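Local coordinates for protein urocanate hydratase (Paenibacillus sp. Soil724D2, PDB 7NED) that adds water to thiourocanate in bacterial ergothioneine breakdown, probably using its tightly held NAD+ as an electrophile, at residues L161-G166 and D253-H258. Numbering follows the deposited sequence.
Sequences LTAGLG and DQTSAH. With NAD (nicotinamide-adenine-dinucleotide), chain C.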
ATOM      1  N   LEU A 161     -11.063  29.593  19.434  1.00 18.87           N
ATOM      2  CA  LEU A 161      -9.735  30.064  19.112  1.00 17.07           C
ATOM      3  C   LEU A 161      -9.094  29.031  18.210  1.00 17.50           C
ATOM      4  O   LEU A 161      -9.105  27.854  18.543  1.00 15.24           O
ATOM      5  CB  LEU A 161      -8.897  30.236  20.368  1.00 17.56           C
ATOM      6  CG  LEU A 161      -7.411  30.493  20.135  1.00 19.62           C
ATOM      7  CD1 LEU A 161      -7.182  31.894  19.564  1.00 15.32           C
ATOM      8  CD2 LEU A 161      -6.649  30.269  21.453  1.00 20.06           C
ATOM      9  N   THR A 162      -8.505  29.476  17.105  1.00 15.88           N
ATOM     10  CA  THR A 162      -7.737  28.537  16.295  1.00 15.84           C
ATOM     11  C   THR A 162      -6.593  29.289  15.629  1.00 18.66           C
ATOM     12  O   THR A 162      -6.389  30.485  15.867  1.00 15.98           O
ATOM     13  CB  THR A 162      -8.634  27.826  15.276  1.00 14.86           C
ATOM     14  OG1 THR A 162      -7.869  26.808  14.607  1.00 16.70           O
ATOM     15  CG2 THR A 162      -9.177  28.803  14.248  1.00 16.61           C
ATOM     16  N   ALA A 163      -5.866  28.594  14.748  1.00 15.27           N
ATOM     17  CA  ALA A 163      -4.775  29.244  14.041  1.00 15.76           C
ATOM     18  C   ALA A 163      -4.644  28.610  12.662  1.00 13.75           C
ATOM     19  O   ALA A 163      -5.072  27.471  12.438  1.00 15.38           O
ATOM     20  CB  ALA A 163      -3.456  29.104  14.813  1.00 15.52           C
ATOM     21  N   GLY A 164      -4.031  29.360  11.746  1.00 16.39           N
ATOM     22  CA  GLY A 164      -3.777  28.866  10.420  1.00 15.95           C
ATOM     23  C   GLY A 164      -4.870  29.233   9.439  1.00 15.31           C
ATOM     24  O   GLY A 164      -5.993  28.746   9.547  1.00 15.87           O
ATOM     25  N   LEU A 165      -4.545  30.086   8.475  1.00 15.24           N
ATOM     26  CA  LEU A 165      -5.499  30.438   7.432  1.00 17.80           C
ATOM     27  C   LEU A 165      -4.953  30.082   6.051  1.00 20.38           C
ATOM     28  O   LEU A 165      -5.020  30.907   5.125  1.00 19.53           O
ATOM     29  CB  LEU A 165      -5.825  31.922   7.485  1.00 17.40           C
ATOM     30  CG  LEU A 165      -6.565  32.391   8.748  1.00 17.42           C
ATOM     31  CD1 LEU A 165      -6.765  33.923   8.713  1.00 17.46           C
ATOM     32  CD2 LEU A 165      -7.924  31.665   8.827  1.00 12.63           C
ATOM     33  N   GLY A 166      -4.424  28.869   5.910  1.00 19.76           N
ATOM     34  CA  GLY A 166      -3.936  28.356   4.641  1.00 19.39           C
ATOM     35  C   GLY A 166      -5.039  27.725   3.814  1.00 20.80           C
ATOM     36  O   GLY A 166      -6.219  28.090   3.924  1.00 20.96           O
ATOM     37  N   ASP A 253      -6.219  24.113  16.392  1.00 17.16           N
ATOM     38  CA  ASP A 253      -5.111  24.672  15.637  1.00 14.27           C
ATOM     39  C   ASP A 253      -5.168  24.028  14.266  1.00 16.66           C
ATOM     40  O   ASP A 253      -5.496  22.848  14.154  1.00 18.77           O
ATOM     41  CB  ASP A 253      -3.771  24.376  16.324  1.00 16.65           C
ATOM     42  CG  ASP A 253      -2.575  24.852  15.490  1.00 23.62           C
ATOM     43  OD1 ASP A 253      -2.187  24.162  14.516  1.00 20.21           O
ATOM     44  OD2 ASP A 253      -2.042  25.940  15.784  1.00 21.15           O
ATOM     45  N   GLN A 254      -4.908  24.798  13.227  1.00 16.17           N
ATOM     46  CA  GLN A 254      -4.770  24.160  11.946  1.00 15.69           C
ATOM     47  C   GLN A 254      -3.657  24.822  11.165  1.00 14.59           C
ATOM     48  O   GLN A 254      -3.753  25.047   9.956  1.00 14.44           O
ATOM     49  CB  GLN A 254      -6.088  24.133  11.194  1.00 15.51           C
ATOM     50  CG  GLN A 254      -6.179  22.853  10.360  1.00 17.83           C
ATOM     51  CD  GLN A 254      -7.508  22.718   9.693  1.00 22.70           C
ATOM     52  OE1 GLN A 254      -8.270  23.684   9.583  1.00 23.37           O
ATOM     53  NE2 GLN A 254      -7.876  21.468   9.385  1.00 29.88           N
ATOM     54  N   THR A 255      -2.548  24.992  11.844  1.00 16.22           N
ATOM     55  CA  THR A 255      -1.341  25.412  11.221  1.00 19.25           C
ATOM     56  C   THR A 255      -0.751  24.167  10.520  1.00 15.45           C
ATOM     57  O   THR A 255      -1.107  23.041  10.746  1.00 17.04           O
ATOM     58  CB  THR A 255      -0.305  25.886  12.243  1.00 18.33           C
ATOM     59  OG1 THR A 255      -0.046  24.852  13.153  1.00 20.49           O
ATOM     60  CG2 THR A 255      -0.776  27.125  13.000  1.00 16.99           C
ATOM     61  N   SER A 256       0.310  24.379   9.790  1.00 17.16           N
ATOM     62  CA  SER A 256       1.002  23.292   9.162  1.00 17.82           C
ATOM     63  C   SER A 256       2.028  22.644  10.136  1.00 19.21           C
ATOM     64  O   SER A 256       3.151  22.612   9.837  1.00 20.49           O
ATOM     65  CB  SER A 256       1.687  23.776   7.898  1.00 17.68           C
ATOM     66  OG  SER A 256       2.448  24.918   8.180  1.00 27.71           O
ATOM     67  N   ALA A 257       1.578  22.123  11.272  1.00 17.48           N
ATOM     68  CA  ALA A 257       2.404  21.522  12.273  1.00 19.08           C
ATOM     69  C   ALA A 257       2.971  20.194  11.846  1.00 19.82           C
ATOM     70  O   ALA A 257       3.833  19.705  12.459  1.00 21.87           O
ATOM     71  CB  ALA A 257       1.683  21.402  13.597  1.00 18.47           C
ATOM     72  N   HIS A 258       2.468  19.634  10.782  1.00 18.18           N
ATOM     73  CA  HIS A 258       3.007  18.358  10.312  1.00 18.89           C
ATOM     74  C   HIS A 258       4.390  18.490   9.702  1.00 21.78           C
ATOM     75  O   HIS A 258       5.057  17.467   9.477  1.00 23.73           O
ATOM     76  CB  HIS A 258       2.072  17.759   9.257  1.00 16.89           C
ATOM     77  CG  HIS A 258       2.010  18.558   7.989  1.00 19.19           C
ATOM     78  ND1 HIS A 258       1.333  19.760   7.900  1.00 19.39           N
ATOM     79  CD2 HIS A 258       2.533  18.327   6.759  1.00 19.58           C
ATOM     80  CE1 HIS A 258       1.454  20.239   6.673  1.00 21.20           C
ATOM     81  NE2 HIS A 258       2.169  19.382   5.960  1.00 19.11           N
TER
HETATM   82  PA  NAD C 702      -1.096  25.537   4.638  1.00 17.81           P
HETATM   83  O1A NAD C 702       0.393  25.298   4.880  1.00 19.66           O
HETATM   84  O2A NAD C 702      -1.699  26.059   3.397  1.00 21.25           O
HETATM   85  O5B NAD C 702      -1.423  26.793   5.729  1.00 20.62           O
HETATM   86  C5B NAD C 702      -0.827  26.651   6.955  1.00 17.30           C
HETATM   87  C4B NAD C 702      -1.026  28.081   7.641  1.00 18.90           C
HETATM   88  O4B NAD C 702      -0.444  28.157   8.912  0.89 17.75           O
HETATM   89  C3B NAD C 702      -0.241  29.046   6.694  1.00 20.33           C
HETATM   90  O3B NAD C 702      -1.029  30.111   6.357  1.00 22.07           O
HETATM   91  C2B NAD C 702       0.955  29.494   7.590  1.00 20.75           C
HETATM   92  O2B NAD C 702       1.286  30.825   7.428  1.00 21.27           O
HETATM   93  C1B NAD C 702       0.284  29.400   8.957  0.93 16.27           C
HETATM   94  N9A NAD C 702       1.207  29.219  10.078  1.00 17.75           N
HETATM   95  C8A NAD C 702       2.373  28.464  10.153  1.00 20.48           C
HETATM   96  N7A NAD C 702       2.958  28.532  11.323  1.00 19.39           N
HETATM   97  C5A NAD C 702       2.130  29.351  12.079  1.00 18.68           C
HETATM   98  C6A NAD C 702       2.205  29.823  13.408  1.00 20.42           C
HETATM   99  N6A NAD C 702       3.216  29.461  14.230  0.94 20.45           N
HETATM  100  N1A NAD C 702       1.228  30.639  13.895  0.98 21.10           N
HETATM  101  C2A NAD C 702       0.257  30.990  13.016  1.00 19.42           C
HETATM  102  N3A NAD C 702       0.057  30.627  11.739  1.00 19.51           N
HETATM  103  C4A NAD C 702       1.030  29.800  11.298  0.77 18.71           C
HETATM  104  O3  NAD C 702      -1.664  24.240   5.309  0.87 15.44           O
HETATM  105  PN  NAD C 702      -3.191  23.835   5.093  1.00 17.80           P
HETATM  106  O1N NAD C 702      -3.642  23.190   3.815  1.00 18.36           O
HETATM  107  O2N NAD C 702      -4.038  24.889   5.775  1.00 15.49           O
HETATM  108  O5D NAD C 702      -3.406  22.513   6.178  1.00 16.71           O
HETATM  109  C5D NAD C 702      -3.062  22.830   7.538  0.84 17.74           C
HETATM  110  C4D NAD C 702      -3.133  21.570   8.356  1.00 16.46           C
HETATM  111  O4D NAD C 702      -4.344  20.875   8.125  1.00 21.77           O
HETATM  112  C3D NAD C 702      -1.987  20.641   7.693  0.82 18.41           C
HETATM  113  O3D NAD C 702      -1.240  19.957   8.692  1.00 18.47           O
HETATM  114  C2D NAD C 702      -2.800  19.591   6.851  1.00 18.79           C
HETATM  115  O2D NAD C 702      -2.281  18.325   6.816  0.80 19.00           O
HETATM  116  C1D NAD C 702      -3.917  19.547   7.941  1.00 24.78           C
HETATM  117  N1N NAD C 702      -5.093  18.704   7.683  1.00 28.54           N
HETATM  118  C2N NAD C 702      -4.764  17.364   7.752  0.05 24.90           C
HETATM  119  C3N NAD C 702      -5.733  16.384   7.610  0.44 27.97           C
HETATM  120  C7N NAD C 702      -5.248  14.928   7.640  0.54 27.19           C
HETATM  121  O7N NAD C 702      -5.950  13.974   7.972  0.70 27.64           O
HETATM  122  N7N NAD C 702      -3.959  14.683   7.195  0.79 27.62           N
HETATM  123  C4N NAD C 702      -7.051  16.822   7.422  0.58 29.33           C
HETATM  124  C5N NAD C 702      -7.338  18.186   7.378  1.00 27.13           C
HETATM  125  C6N NAD C 702      -6.329  19.152   7.533  1.00 29.25           C
HETATM  126  O   HOH W   1      -4.036  26.603   7.733  1.00 15.16           O
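Ala163, the last residue of strand 159-163 in the Rossmann-like domain, meets Gln254 in the loop that follows the neighbouring parallel strand 250-251, beside NAD. Gln254 N gives its hydrogen to Ala163 O at 2.8 Å, tilted 30° from the carbonyl plane, and the same oxygen also accepts from Gln172 NE2. Beside this bond the Ala163 methyl lies against Asp253 OD2 and, 3.8 Å from its CB, Thr255 CG2. That methyl of Thr255 does double duty, since it also lies against the adenine, with CG2 3.6 Å from NAD C4A. Gly164 follows with its CA against Gln254 O; a CB there would collide with that oxygen and with Thr255 N, so the loops can approach this closely only without a side chain. Where they part, a water bridges them to the cofactor, accepting from Gly166 N and lying within donating distance of Gln254 O and the phosphate oxygen NAD O2N. Gly166 CA itself sits 3.2 Å from NAD O5B, leaving no room for a side chain. Gln254, extended beyond CG, runs along the cofactor, and its NE2 ends 3.3 Å from the nicotinamide-ring carbon NAD C6N. Farther along, His258 ND1 makes a weak, bent hydrogen bond of 2.7 Å to the ribose hydroxyl NAD O3D, while its NE2 donates to Ala43 O.

Behind these contacts, Asp253 closes an Asx turn that shapes the start of the loop. With an alanine here, Thr255 OG1 and N and Asn315 ND2 would probably lose their shared acceptor, and the Thr255 side chain is likely to be freer to turn away from the adenine. With CG anti to its own N (chi1 175°), Asp253 OD1 takes Thr255 OG1 at 2.6 Å on its syn lone pair and Thr255 N from above the carboxylate plane, while Asn315 ND2 adds a third donor.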